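Local coordinates for protein pseudoalteromonas arctica PAMC 21717 (Pseudoalteromonas arctica, PDB 5YL7) that probably hydrolyses peptide bonds as a cold-active, calcium-binding serine protease of the subtilase family, at residues A38-G43 with D166-S171; H47-A52 with N114-A119; D59-L64 with P129-G134; A231-Y236 with Q278-A283; V242-G247 with P285-V290. All coordinates share one frame; numbering follows the deposited sequence.

Contact 1 (A38-G43 with D166-S171); sequences AVLDTG and DVINMS
Val167 opens the pairing: its carbonyl O takes the amide N of Ala38 at 2.8 Å, the first of three backbone hydrogen bonds between two parallel strands whose short axes lie 21° apart. Ile168 follows, its side chain on the same face of the sheet as Ala38 and Leu40. Its CG2 branch, anti to the backbone N (the CG1 branch has chi1 -78°), reaches Leu40 CD1 at 4.1 Å, and the small Ala38 admits CG1 of the same isoleucine beside its CB. Asn169 binds through both backbone groups, N to Ala38 O at 2.9 Å and O to Leu40 N at 3.0 Å, both nearly straight, while its side chain turns to the face carrying Val39. Met170 lies alongside Leu40, the two pointing the same way with CG 4.0 Å from Leu40 CB; the unbranched methionine can lie along the leucine in this buried layer. At Ser171 the strands have spread, and a water takes over: it accepts from Ser171 N at 2.9 Å and lies 2.8 Å from Asp41 OD2. Asp41 OD1 bonds His100, consistent with the Ser-His-Asp triad of subtilases. The pair lies in the middle of the parallel sheet, with helix 140-150 against Ala38, Leu40 and Met170, and helices 100-109 and 280-297 against the face of Val39 and Asn169.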
# COMPACT_ATOMS: atom_id res chain seq x y z
N ALA A 38 -5.62 -6.57 -2.23
CA ALA A 38 -4.39 -7.17 -2.77
C ALA A 38 -3.25 -6.18 -2.61
O ALA A 38 -3.38 -5.03 -3.04
CB ALA A 38 -4.62 -7.62 -4.19
N VAL A 39 -2.16 -6.62 -2.05
CA VAL A 39 -0.95 -5.79 -1.84
C VAL A 39 0.10 -6.30 -2.79
O VAL A 39 0.59 -7.44 -2.63
CB VAL A 39 -0.50 -5.83 -0.39
CG1 VAL A 39 0.85 -5.22 -0.24
CG2 VAL A 39 -1.52 -5.18 0.49
N LEU A 40 0.40 -5.53 -3.84
CA LEU A 40 1.36 -5.91 -4.89
C LEU A 40 2.68 -5.34 -4.51
O LEU A 40 2.84 -4.11 -4.56
CB LEU A 40 0.88 -5.39 -6.25
CG LEU A 40 -0.12 -6.26 -6.99
CD1 LEU A 40 -1.41 -6.43 -6.21
CD2 LEU A 40 -0.45 -5.64 -8.35
N ASP A 41 3.63 -6.16 -4.07
CA ASP A 41 4.79 -5.65 -3.35
C ASP A 41 5.85 -6.70 -3.34
O ASP A 41 5.92 -7.61 -4.22
CB ASP A 41 4.32 -5.11 -1.97
CG ASP A 41 5.09 -3.99 -1.50
OD1 ASP A 41 6.30 -4.12 -1.25
OD2 ASP A 41 4.53 -2.90 -1.26
N THR A 42 6.72 -6.65 -2.31
CA THR A 42 7.86 -7.56 -2.19
C THR A 42 7.49 -8.93 -1.62
O THR A 42 8.38 -9.77 -1.48
CB THR A 42 9.01 -6.92 -1.37
OG1 THR A 42 8.54 -6.82 0.02
CG2 THR A 42 9.40 -5.58 -1.85
N GLY A 43 6.22 -9.13 -1.30
CA GLY A 43 5.80 -10.26 -0.53
C GLY A 43 5.62 -9.97 0.91
O GLY A 43 5.62 -8.79 1.31
N ASP A 166 -11.17 -6.46 -3.86
CA ASP A 166 -11.91 -5.23 -3.99
C ASP A 166 -11.05 -3.99 -4.22
O ASP A 166 -11.43 -3.04 -4.86
CB ASP A 166 -12.75 -5.02 -2.72
CG ASP A 166 -13.64 -6.18 -2.40
OD1 ASP A 166 -14.60 -6.33 -3.16
OD2 ASP A 166 -13.40 -7.01 -1.54
N VAL A 167 -9.83 -4.10 -3.69
CA VAL A 167 -8.88 -2.94 -3.69
C VAL A 167 -7.50 -3.53 -4.05
O VAL A 167 -7.15 -4.58 -3.51
CB VAL A 167 -8.81 -2.29 -2.32
CG1 VAL A 167 -7.83 -1.13 -2.30
CG2 VAL A 167 -10.16 -1.91 -1.80
N ILE A 168 -6.76 -2.84 -4.90
CA ILE A 168 -5.32 -3.13 -5.14
C ILE A 168 -4.57 -1.98 -4.56
O ILE A 168 -4.87 -0.79 -4.81
CB ILE A 168 -5.04 -3.28 -6.62
CG1 ILE A 168 -5.51 -4.70 -7.10
CG2 ILE A 168 -3.62 -3.04 -6.99
CD1 ILE A 168 -5.62 -4.80 -8.59
N ASN A 169 -3.50 -2.29 -3.84
CA ASN A 169 -2.46 -1.32 -3.42
C ASN A 169 -1.18 -1.57 -4.14
O ASN A 169 -0.64 -2.69 -4.10
CB ASN A 169 -2.26 -1.40 -1.89
CG ASN A 169 -1.34 -0.33 -1.39
OD1 ASN A 169 -1.79 0.77 -1.06
ND2 ASN A 169 -0.00 -0.59 -1.42
N MET A 170 -0.64 -0.55 -4.79
CA MET A 170 0.68 -0.61 -5.44
C MET A 170 1.51 0.50 -4.87
O MET A 170 1.57 1.67 -5.33
CB MET A 170 0.63 -0.43 -6.98
CG MET A 170 0.12 -1.74 -7.62
SD MET A 170 0.39 -1.75 -9.44
CE MET A 170 -0.90 -1.07 -9.39
N SER A 171 2.36 0.13 -3.90
CA SER A 171 3.37 1.02 -3.26
C SER A 171 4.66 0.83 -4.00
O SER A 171 5.65 0.27 -3.46
CB SER A 171 3.47 0.66 -1.81
OG SER A 171 2.37 1.14 -1.09
O HOH W 1 2.09 -2.39 -2.52

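Contact 2 (H47-A52 with N114-A119). With CA (calcium ion), chain C.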
# COMPACT_ATOMS: atom_id res chain seq x y z
N HIS A 47 4.20 -12.41 10.02
CA HIS A 47 4.38 -11.70 11.31
C HIS A 47 3.22 -12.08 12.20
O HIS A 47 2.05 -12.12 11.78
CB HIS A 47 4.44 -10.18 11.01
CG HIS A 47 4.82 -9.34 12.18
ND1 HIS A 47 4.09 -9.25 13.34
CD2 HIS A 47 5.83 -8.45 12.24
CE1 HIS A 47 4.69 -8.33 14.10
NE2 HIS A 47 5.74 -7.83 13.45
N ALA A 48 3.52 -12.29 13.46
CA ALA A 48 2.48 -12.60 14.45
C ALA A 48 1.34 -11.65 14.54
O ALA A 48 0.21 -11.98 14.89
CB ALA A 48 3.09 -12.75 15.86
N ASP A 49 1.63 -10.34 14.19
CA ASP A 49 0.60 -9.30 14.23
C ASP A 49 -0.06 -9.00 12.89
O ASP A 49 -0.68 -7.99 12.69
CB ASP A 49 1.12 -7.99 14.85
CG ASP A 49 0.11 -7.19 15.59
OD1 ASP A 49 -0.83 -7.80 16.17
OD2 ASP A 49 0.22 -5.92 15.61
N LEU A 50 0.15 -9.94 11.95
CA LEU A 50 -0.38 -9.79 10.56
C LEU A 50 -1.02 -11.07 10.04
O LEU A 50 -2.00 -11.01 9.29
CB LEU A 50 0.82 -9.38 9.65
CG LEU A 50 0.46 -9.14 8.18
CD1 LEU A 50 -0.59 -8.02 8.04
CD2 LEU A 50 1.73 -8.86 7.42
N ASN A 51 -0.39 -12.23 10.30
CA ASN A 51 -0.71 -13.43 9.51
C ASN A 51 -2.15 -13.86 9.58
O ASN A 51 -2.63 -14.40 8.59
CB ASN A 51 0.24 -14.58 9.91
CG ASN A 51 0.27 -15.60 8.91
OD1 ASN A 51 -0.13 -16.81 9.22
ND2 ASN A 51 0.67 -15.31 7.75
N ALA A 52 -2.84 -13.64 10.65
CA ALA A 52 -4.24 -14.04 10.66
C ALA A 52 -5.11 -13.37 9.61
O ALA A 52 -6.19 -13.80 9.27
CB ALA A 52 -4.89 -13.82 11.99
N ASN A 114 -5.77 -7.04 19.51
CA ASN A 114 -5.19 -8.28 20.03
C ASN A 114 -4.17 -8.05 21.13
O ASN A 114 -3.40 -8.92 21.47
CB ASN A 114 -4.63 -9.19 18.91
CG ASN A 114 -3.43 -8.56 18.19
OD1 ASN A 114 -3.23 -7.32 18.24
ND2 ASN A 114 -2.60 -9.38 17.59
N GLY A 115 -4.09 -6.82 21.64
CA GLY A 115 -3.20 -6.54 22.71
C GLY A 115 -1.77 -6.60 22.47
O GLY A 115 -0.89 -6.67 23.36
N GLU A 116 -1.39 -6.57 21.15
CA GLU A 116 -0.05 -6.83 20.69
C GLU A 116 0.30 -5.83 19.55
O GLU A 116 -0.56 -5.63 18.71
CB GLU A 116 0.08 -8.25 20.10
CG GLU A 116 1.44 -8.65 19.67
CD GLU A 116 1.50 -10.14 19.24
OE1 GLU A 116 2.60 -10.51 18.76
OE2 GLU A 116 0.44 -10.86 19.34
N GLY A 117 1.47 -5.28 19.56
CA GLY A 117 1.97 -4.58 18.35
C GLY A 117 1.09 -3.41 18.01
O GLY A 117 0.73 -2.54 18.82
N VAL A 118 0.78 -3.33 16.71
CA VAL A 118 0.12 -2.24 16.02
C VAL A 118 -1.31 -2.46 15.61
O VAL A 118 -1.81 -3.64 15.80
CB VAL A 118 0.99 -1.83 14.75
CG1 VAL A 118 2.35 -1.31 15.14
CG2 VAL A 118 1.11 -3.00 13.83
N ALA A 119 -1.95 -1.45 15.03
CA ALA A 119 -3.21 -1.59 14.40
C ALA A 119 -3.11 -1.40 12.90
O ALA A 119 -2.08 -0.91 12.40
CB ALA A 119 -4.20 -0.60 15.01
CA CA C . -1.97 -5.74 16.84
O HOH W 2 -0.37 -12.89 17.50
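Both carboxylate oxygens of Asp49 grip one calcium ion, OD1 at 2.4 Å and OD2 at 2.5 Å, and each also accepts a hydrogen bond from the segment 114-119. Asn114 ND2 gives its N-H to Asp49 OD1 at 2.8 Å, while the other end of the same amide, Asn114 OD1, binds the calcium. Carboxylate and amide are nearly coplanar, 2° apart, a setting reached with Asn114 CG between its own backbone N and carbonyl carbon (chi1 66°). An asparagine suits this place because it offers the metal an oxygen and the neighbouring aspartate a donor. On the other oxygen, Val118 N reaches Asp49 OD2 at 2.9 Å by a more bent bond, with an angle of 137° at the hydrogen. The carbonyl oxygens of Glu116 and Val118 point at the ion, Glu116 O at 2.3 Å. Between them Gly117 has positive phi, and a CB there would run into Asp49 OD2, so glycine is the fitting residue. Behind the aspartate, His47 ND1 accepts from Asp49 N in the ring plane, a second-shell bond that positions the backbone of the ligand. Farther out, a water links Ala48 O to Glu116 OE2. Asp5 and Val111 complete the site, tying the N-terminal region to both loops. Seven oxygens from one chain, two of them on a bidentate carboxylate, make a shell in which the ion's charge probably offsets the crowding of ligand oxygens, so the two loops are likely to depend on calcium for their close approach.

Contact 3 (D59-L64 with P129-G134). With CA (calcium ion), chain E.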
# COMPACT_ATOMS: atom_id res chain seq x y z
N ASP A 59 3.03 -15.41 -6.39
CA ASP A 59 4.30 -14.83 -6.67
C ASP A 59 4.51 -14.79 -8.15
O ASP A 59 4.68 -15.83 -8.83
CB ASP A 59 5.40 -15.64 -5.94
CG ASP A 59 6.74 -15.05 -6.05
OD1 ASP A 59 7.11 -14.29 -6.94
OD2 ASP A 59 7.60 -15.44 -5.15
N MET A 60 4.43 -13.58 -8.73
CA MET A 60 4.52 -13.35 -10.14
C MET A 60 5.85 -13.16 -10.66
O MET A 60 6.07 -12.88 -11.88
CB MET A 60 3.71 -12.11 -10.49
CG MET A 60 2.26 -12.21 -10.22
SD MET A 60 1.54 -13.52 -11.42
CE MET A 60 -0.16 -13.50 -10.74
N ILE A 61 6.91 -13.20 -9.84
CA ILE A 61 8.25 -12.88 -10.31
C ILE A 61 8.83 -14.01 -11.19
O ILE A 61 8.97 -15.16 -10.76
CB ILE A 61 9.22 -12.54 -9.19
CG1 ILE A 61 8.69 -11.43 -8.34
CG2 ILE A 61 10.58 -12.20 -9.82
CD1 ILE A 61 9.53 -11.20 -7.11
N SER A 62 9.05 -13.66 -12.46
CA SER A 62 9.51 -14.67 -13.47
C SER A 62 11.02 -14.81 -13.50
O SER A 62 11.51 -15.94 -13.74
CB SER A 62 8.98 -14.24 -14.88
OG SER A 62 7.63 -14.03 -14.94
N ASN A 63 11.78 -13.77 -13.24
CA ASN A 63 13.26 -13.83 -13.30
C ASN A 63 13.81 -14.45 -12.05
O ASN A 63 13.49 -13.95 -10.92
CB ASN A 63 13.74 -12.43 -13.56
CG ASN A 63 15.25 -12.29 -13.55
OD1 ASN A 63 15.96 -12.63 -12.63
ND2 ASN A 63 15.75 -11.59 -14.55
N LEU A 64 14.54 -15.54 -12.13
CA LEU A 64 14.96 -16.28 -10.98
C LEU A 64 15.88 -15.45 -10.11
O LEU A 64 15.82 -15.62 -8.88
CB LEU A 64 15.69 -17.60 -11.43
CG LEU A 64 14.65 -18.77 -11.42
CD1 LEU A 64 13.60 -18.67 -12.49
CD2 LEU A 64 15.38 -20.10 -11.52
N PRO A 129 -1.51 -11.23 -0.65
CA PRO A 129 -0.20 -10.81 -1.03
C PRO A 129 0.15 -11.24 -2.42
O PRO A 129 0.03 -12.41 -2.75
CB PRO A 129 0.72 -11.50 -0.01
CG PRO A 129 -0.02 -12.78 0.31
CD PRO A 129 -1.49 -12.45 0.21
N VAL A 130 0.48 -10.30 -3.30
CA VAL A 130 0.87 -10.57 -4.68
C VAL A 130 2.26 -10.11 -4.82
O VAL A 130 2.56 -8.91 -4.82
CB VAL A 130 -0.11 -9.93 -5.67
CG1 VAL A 130 0.25 -10.35 -7.09
CG2 VAL A 130 -1.52 -10.30 -5.36
N ARG A 131 3.20 -11.06 -4.87
CA ARG A 131 4.60 -10.76 -4.87
C ARG A 131 5.04 -10.43 -6.28
O ARG A 131 5.02 -11.30 -7.15
CB ARG A 131 5.46 -11.85 -4.21
CG ARG A 131 6.91 -11.58 -4.28
CD ARG A 131 7.69 -12.49 -3.34
NE ARG A 131 9.08 -12.09 -3.37
CZ ARG A 131 10.12 -12.70 -3.95
NH1 ARG A 131 9.96 -13.86 -4.54
NH2 ARG A 131 11.29 -12.13 -3.96
N VAL A 132 5.46 -9.19 -6.50
CA VAL A 132 5.89 -8.72 -7.81
C VAL A 132 7.22 -8.06 -7.78
O VAL A 132 7.78 -7.80 -8.88
CB VAL A 132 4.83 -7.78 -8.42
CG1 VAL A 132 3.45 -8.45 -8.59
CG2 VAL A 132 4.71 -6.48 -7.66
N LEU A 133 7.80 -7.82 -6.63
CA LEU A 133 9.11 -7.14 -6.45
C LEU A 133 10.07 -8.04 -5.69
O LEU A 133 9.69 -8.63 -4.67
CB LEU A 133 8.98 -5.86 -5.67
CG LEU A 133 7.93 -4.84 -6.13
CD1 LEU A 133 7.91 -3.65 -5.18
CD2 LEU A 133 8.22 -4.36 -7.53
N GLY A 134 11.28 -8.16 -6.20
CA GLY A 134 12.37 -8.87 -5.56
C GLY A 134 13.64 -8.14 -5.59
O GLY A 134 13.70 -6.90 -5.47
CA CA E . 7.77 -17.53 -4.06
O HOH W 3 8.56 -19.55 -3.12
O HOH W 4 8.71 -16.62 -2.11
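Asp59 and Arg131 lie side by side and point the same way from neighbouring parallel strands, yet their flat ends are turned almost square, carboxylate and guanidinium planes 86° apart. Arg131 NH1 meets Asp59 OD2 at 2.9 Å in a salt bridge; the oxygen lies at the edge of the guanidinium, near its plane, and is approached on its syn side, somewhat out of the carboxylate plane. The same OD2 binds a calcium ion at 2.4 Å. Asp59 OD1 turns back to Ile61 N at 3.1 Å, forming an Asx turn. That turn brings Ile61 across the arginine, with its CD1 methyl 3.5 Å above the centre of the guanidinium face. An isoleucine fits, its arm reaching CD1 with CG1 anti to the carbonyl carbon (chi1 -55°) and covering the buried cation. A leucine in place of Arg131 would probably leave Asp59 OD2 with the calcium but without the guanidinium N-H, and the carbonyls of Thr42 and Ala67 without that donor. Met60 brings its CG to 4.2 Å from Val130 CG1, while its backbone N bonds Arg131 O at 2.8 Å. Asp69, Asp74 and Asp76 share the calcium with Asp59 and two waters, making this a metal site built where one edge strand, 58-59, of the subtilase parallel sheet runs into an acidic loop.

Contact 4 (A231-Y236 with Q278-A283)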
# COMPACT_ATOMS: atom_id res chain seq x y z
N ALA A 231 5.14 15.86 2.54
CA ALA A 231 6.42 15.28 2.93
C ALA A 231 7.46 15.68 1.94
O ALA A 231 7.20 15.75 0.74
CB ALA A 231 6.27 13.73 2.98
N TYR A 232 8.68 15.98 2.42
CA TYR A 232 9.68 16.62 1.56
C TYR A 232 9.94 15.88 0.29
O TYR A 232 10.27 16.51 -0.74
CB TYR A 232 10.99 16.82 2.33
CG TYR A 232 11.61 15.58 2.91
CD1 TYR A 232 12.50 14.80 2.20
CD2 TYR A 232 11.30 15.14 4.22
CE1 TYR A 232 13.10 13.70 2.75
CE2 TYR A 232 11.89 14.08 4.79
CZ TYR A 232 12.80 13.33 4.08
OH TYR A 232 13.48 12.22 4.61
N TYR A 233 9.88 14.56 0.26
CA TYR A 233 10.19 13.75 -0.90
C TYR A 233 8.97 13.55 -1.83
O TYR A 233 9.18 12.96 -2.89
CB TYR A 233 10.70 12.36 -0.44
CG TYR A 233 9.70 11.68 0.47
CD1 TYR A 233 8.54 11.12 -0.04
CD2 TYR A 233 9.82 11.67 1.87
CE1 TYR A 233 7.56 10.62 0.79
CE2 TYR A 233 8.87 11.18 2.68
CZ TYR A 233 7.70 10.70 2.18
OH TYR A 233 6.69 10.19 2.97
N SER A 234 7.78 13.91 -1.40
CA SER A 234 6.63 13.44 -2.17
C SER A 234 6.57 14.09 -3.52
O SER A 234 6.69 15.31 -3.67
CB SER A 234 5.40 13.82 -1.41
OG SER A 234 4.23 13.21 -2.10
N ASN A 235 6.26 13.31 -4.54
CA ASN A 235 5.83 13.87 -5.81
C ASN A 235 4.53 14.59 -5.66
O ASN A 235 3.78 14.41 -4.66
CB ASN A 235 5.79 12.79 -6.88
CG ASN A 235 7.13 12.25 -7.29
OD1 ASN A 235 8.17 12.87 -7.06
ND2 ASN A 235 7.14 11.06 -7.91
N TYR A 236 4.22 15.39 -6.65
CA TYR A 236 3.08 16.30 -6.59
C TYR A 236 2.69 16.71 -8.02
O TYR A 236 3.55 16.56 -8.88
CB TYR A 236 3.40 17.58 -5.74
CG TYR A 236 4.56 18.32 -6.24
CD1 TYR A 236 4.51 19.13 -7.43
CD2 TYR A 236 5.85 18.05 -5.76
CE1 TYR A 236 5.66 19.70 -8.03
CE2 TYR A 236 6.99 18.67 -6.26
CZ TYR A 236 6.90 19.41 -7.42
OH TYR A 236 8.11 19.92 -7.95
N GLN A 278 9.08 5.50 5.76
CA GLN A 278 8.47 6.67 5.09
C GLN A 278 8.37 6.48 3.59
O GLN A 278 9.16 5.77 3.01
CB GLN A 278 9.22 7.96 5.35
CG GLN A 278 10.59 8.04 4.77
CD GLN A 278 11.27 9.39 4.86
OE1 GLN A 278 10.73 10.33 5.38
NE2 GLN A 278 12.43 9.47 4.29
N GLY A 279 7.39 7.20 3.02
CA GLY A 279 7.28 7.25 1.56
C GLY A 279 5.89 7.41 1.19
O GLY A 279 4.90 7.19 1.91
N THR A 280 5.69 7.73 -0.12
CA THR A 280 4.36 7.57 -0.74
C THR A 280 3.93 6.09 -0.64
O THR A 280 2.70 5.86 -0.60
CB THR A 280 4.26 8.11 -2.14
OG1 THR A 280 5.18 7.46 -2.97
CG2 THR A 280 4.40 9.61 -2.19
N SER A 281 4.84 5.17 -0.48
CA SER A 281 4.52 3.77 -0.27
C SER A 281 3.76 3.52 1.04
O SER A 281 3.11 2.51 1.14
CB SER A 281 5.80 2.94 -0.12
OG SER A 281 6.41 2.64 -1.35
N MET A 282 3.95 4.39 2.03
CA MET A 282 3.30 4.31 3.33
C MET A 282 2.00 5.05 3.30
O MET A 282 1.05 4.69 4.01
CB MET A 282 4.19 4.83 4.44
CG MET A 282 5.32 3.90 4.96
SD MET A 282 6.61 3.49 3.77
CE MET A 282 6.11 1.83 3.33
N ALA A 283 1.91 6.10 2.48
CA ALA A 283 0.64 6.85 2.32
C ALA A 283 -0.40 6.02 1.58
O ALA A 283 -1.58 5.97 1.98
CB ALA A 283 0.96 8.15 1.58
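A type I beta turn from Ala231 to Ser234, closed by Ser234 N to Ala231 O at 2.9 Å, holds two tyrosines against the segment leading into a helix whose N-cap position is Gly279. Gln278, extended beyond CG, runs to Tyr232: its NE2 gives an in-plane N-H to Tyr232 OH at 3.0 Å, a nearly straight bond with 163° at the hydrogen. The two side chains cross at about a right angle, ring and amide planes 62° apart. A glutamine is apt here, since its OE1 takes the backbone N of Gln249 while NE2 serves the phenol, which in turn bonds Gln249 O. Tyr233 packs beside it, with CE2 3.4 Å from Gln278 OE1. The two rings also meet one another, CD2 of Tyr233 lying 3.9 Å over the centre of the Tyr232 ring. Both tyrosines carry CG between backbone N and carbonyl carbon, chi1 56° for Tyr233, which turns that ring onto the backbone of Gly279. Its CE1 comes within 3.5 Å of Gly279 CA, and the backbone angles of that residue by themselves require glycine. The hydroxyl of Tyr233 bonds Gly247 and Ser223. Beyond the rings, Ser234 OG bonds Asn235 O and stands 3.6 Å from the Thr280 CG2 methyl, while Thr280 OG1 turns to Asn202. The loop thus covers the first turn of helix 280-297, which carries the probable nucleophile Ser281, and Ser234, Thr280 and Ala283 rest against strand 219-224, while Met282 packs on helix 100-109.

Contact 5 (V242-G247 with P285-V290)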
# COMPACT_ATOMS: atom_id res chain seq x y z
N VAL A 242 -5.45 12.49 -3.99
CA VAL A 242 -5.54 12.74 -2.54
C VAL A 242 -4.17 12.61 -1.92
O VAL A 242 -3.25 12.08 -2.55
CB VAL A 242 -6.50 11.75 -1.84
CG1 VAL A 242 -7.92 11.82 -2.41
CG2 VAL A 242 -5.98 10.32 -1.94
N ALA A 243 -4.05 13.07 -0.67
CA ALA A 243 -2.90 12.83 0.12
C ALA A 243 -3.22 12.01 1.34
O ALA A 243 -4.35 12.02 1.82
CB ALA A 243 -2.26 14.14 0.55
N ALA A 244 -2.19 11.40 1.91
CA ALA A 244 -2.34 10.64 3.17
C ALA A 244 -1.00 10.67 3.88
O ALA A 244 0.03 10.88 3.21
CB ALA A 244 -2.86 9.23 2.91
N PRO A 245 -0.95 10.35 5.17
CA PRO A 245 0.34 10.31 5.84
C PRO A 245 1.23 9.24 5.35
O PRO A 245 0.93 8.05 5.42
CB PRO A 245 -0.08 10.10 7.33
CG PRO A 245 -1.39 9.50 7.25
CD PRO A 245 -2.07 10.12 6.10
N GLY A 246 2.44 9.62 4.89
CA GLY A 246 3.54 8.74 4.62
C GLY A 246 4.79 8.95 5.42
O GLY A 246 5.74 8.22 5.28
N GLY A 247 4.76 10.03 6.23
CA GLY A 247 5.86 10.31 7.16
C GLY A 247 6.97 11.11 6.56
O GLY A 247 7.17 11.17 5.35
N PRO A 285 -1.15 2.77 1.36
CA PRO A 285 -1.99 1.71 2.08
C PRO A 285 -2.92 2.36 3.06
O PRO A 285 -3.93 1.70 3.40
CB PRO A 285 -0.95 0.81 2.71
CG PRO A 285 0.30 1.68 2.76
CD PRO A 285 0.29 2.43 1.50
N HIS A 286 -2.68 3.56 3.55
CA HIS A 286 -3.73 4.26 4.31
C HIS A 286 -4.93 4.44 3.45
O HIS A 286 -6.11 4.23 3.88
CB HIS A 286 -3.23 5.59 4.85
CG HIS A 286 -2.27 5.52 6.02
ND1 HIS A 286 -0.91 5.42 5.91
CD2 HIS A 286 -2.52 5.56 7.38
CE1 HIS A 286 -0.41 5.41 7.14
NE2 HIS A 286 -1.35 5.51 8.05
N VAL A 287 -4.74 4.90 2.21
CA VAL A 287 -5.84 5.13 1.29
C VAL A 287 -6.50 3.80 0.84
O VAL A 287 -7.74 3.75 0.78
CB VAL A 287 -5.38 5.97 0.11
CG1 VAL A 287 -6.49 6.22 -0.91
CG2 VAL A 287 -4.77 7.23 0.60
N ALA A 288 -5.72 2.78 0.61
CA ALA A 288 -6.27 1.47 0.27
C ALA A 288 -7.10 0.97 1.41
O ALA A 288 -8.15 0.40 1.17
CB ALA A 288 -5.15 0.51 -0.09
N GLY A 289 -6.63 1.20 2.65
CA GLY A 289 -7.47 0.76 3.77
C GLY A 289 -8.76 1.52 3.82
O GLY A 289 -9.82 0.93 4.10
N VAL A 290 -8.78 2.85 3.60
CA VAL A 290 -10.05 3.57 3.55
C VAL A 290 -10.90 3.11 2.42
O VAL A 290 -12.15 3.03 2.60
CB VAL A 290 -9.83 5.10 3.61
CG1 VAL A 290 -11.16 5.84 3.56
CG2 VAL A 290 -9.09 5.48 4.89
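His286 meets Ala244 and Pro245 where helix 280-297 packs across strand 242-245, an edge of the central parallel sheet of this alpha/beta subtilase fold; the short axes approach to 8.2 Å at 109°. Starting at the histidine's CB, the first neighbour is Ala244 CB at 4.1 Å, and an alanine is small enough to let the helix come this near. With CG anti to the carbonyl carbon (chi1 -73°), the ring swings along Pro245. Its ND1 sits 3.2 Å from Pro245 O at an angle too poor for a hydrogen bond, and is instead bonded to Met282 O, one turn earlier in the helix. CE1 also passes near that proline oxygen, whereas CD2 and NE2 lie beneath Pro245 CG. At the tip, NE2 bonds His13 ND1, and the rings of His13 and Tyr14 also meet the imidazole. Were His286 cut back to an alanine, Pro245 would probably lose the ring it lies against, and His13 and Met282 their polar partner. One residue on, Val287 sends its CG2 methyl between strand side chains, 3.6 Å from Ala244 CB and 4.2 Å from Val242 CG2, a branched side chain suited to filling the buried interface. Pro245 CG sits over the face of the imidazole in a CH-pi contact, 4.0 Å from the ring centroid and 7° off its normal.

How the contacts relate
Contacts 1, 3 and 5 all reach the seven-stranded parallel sheet: contact 1 in its middle, contact 3 at the strand 58-59 edge and contact 5 at the strand 242-245 edge, with the centres of 3 and 5 about 24 Å apart. Contacts 1 and 3 join through neighbouring strands 36-41 and 126-131. Contacts 4 and 5, about 10 Å apart between centres, share helix 280-297, and Ser171 links contact 1 to contact 4. Along the chain, contacts 2 and 3 cross inside the loop closed by contact 1; contacts 4 and 5 follow, crossing each other. Contact 2 is a calcium site, its centre about 19 Å from that of contact 1. The probable catalytic aspartate and serine thus sit on the sheet and on helix 280-297, with calcium sites probably bracing outlying loops.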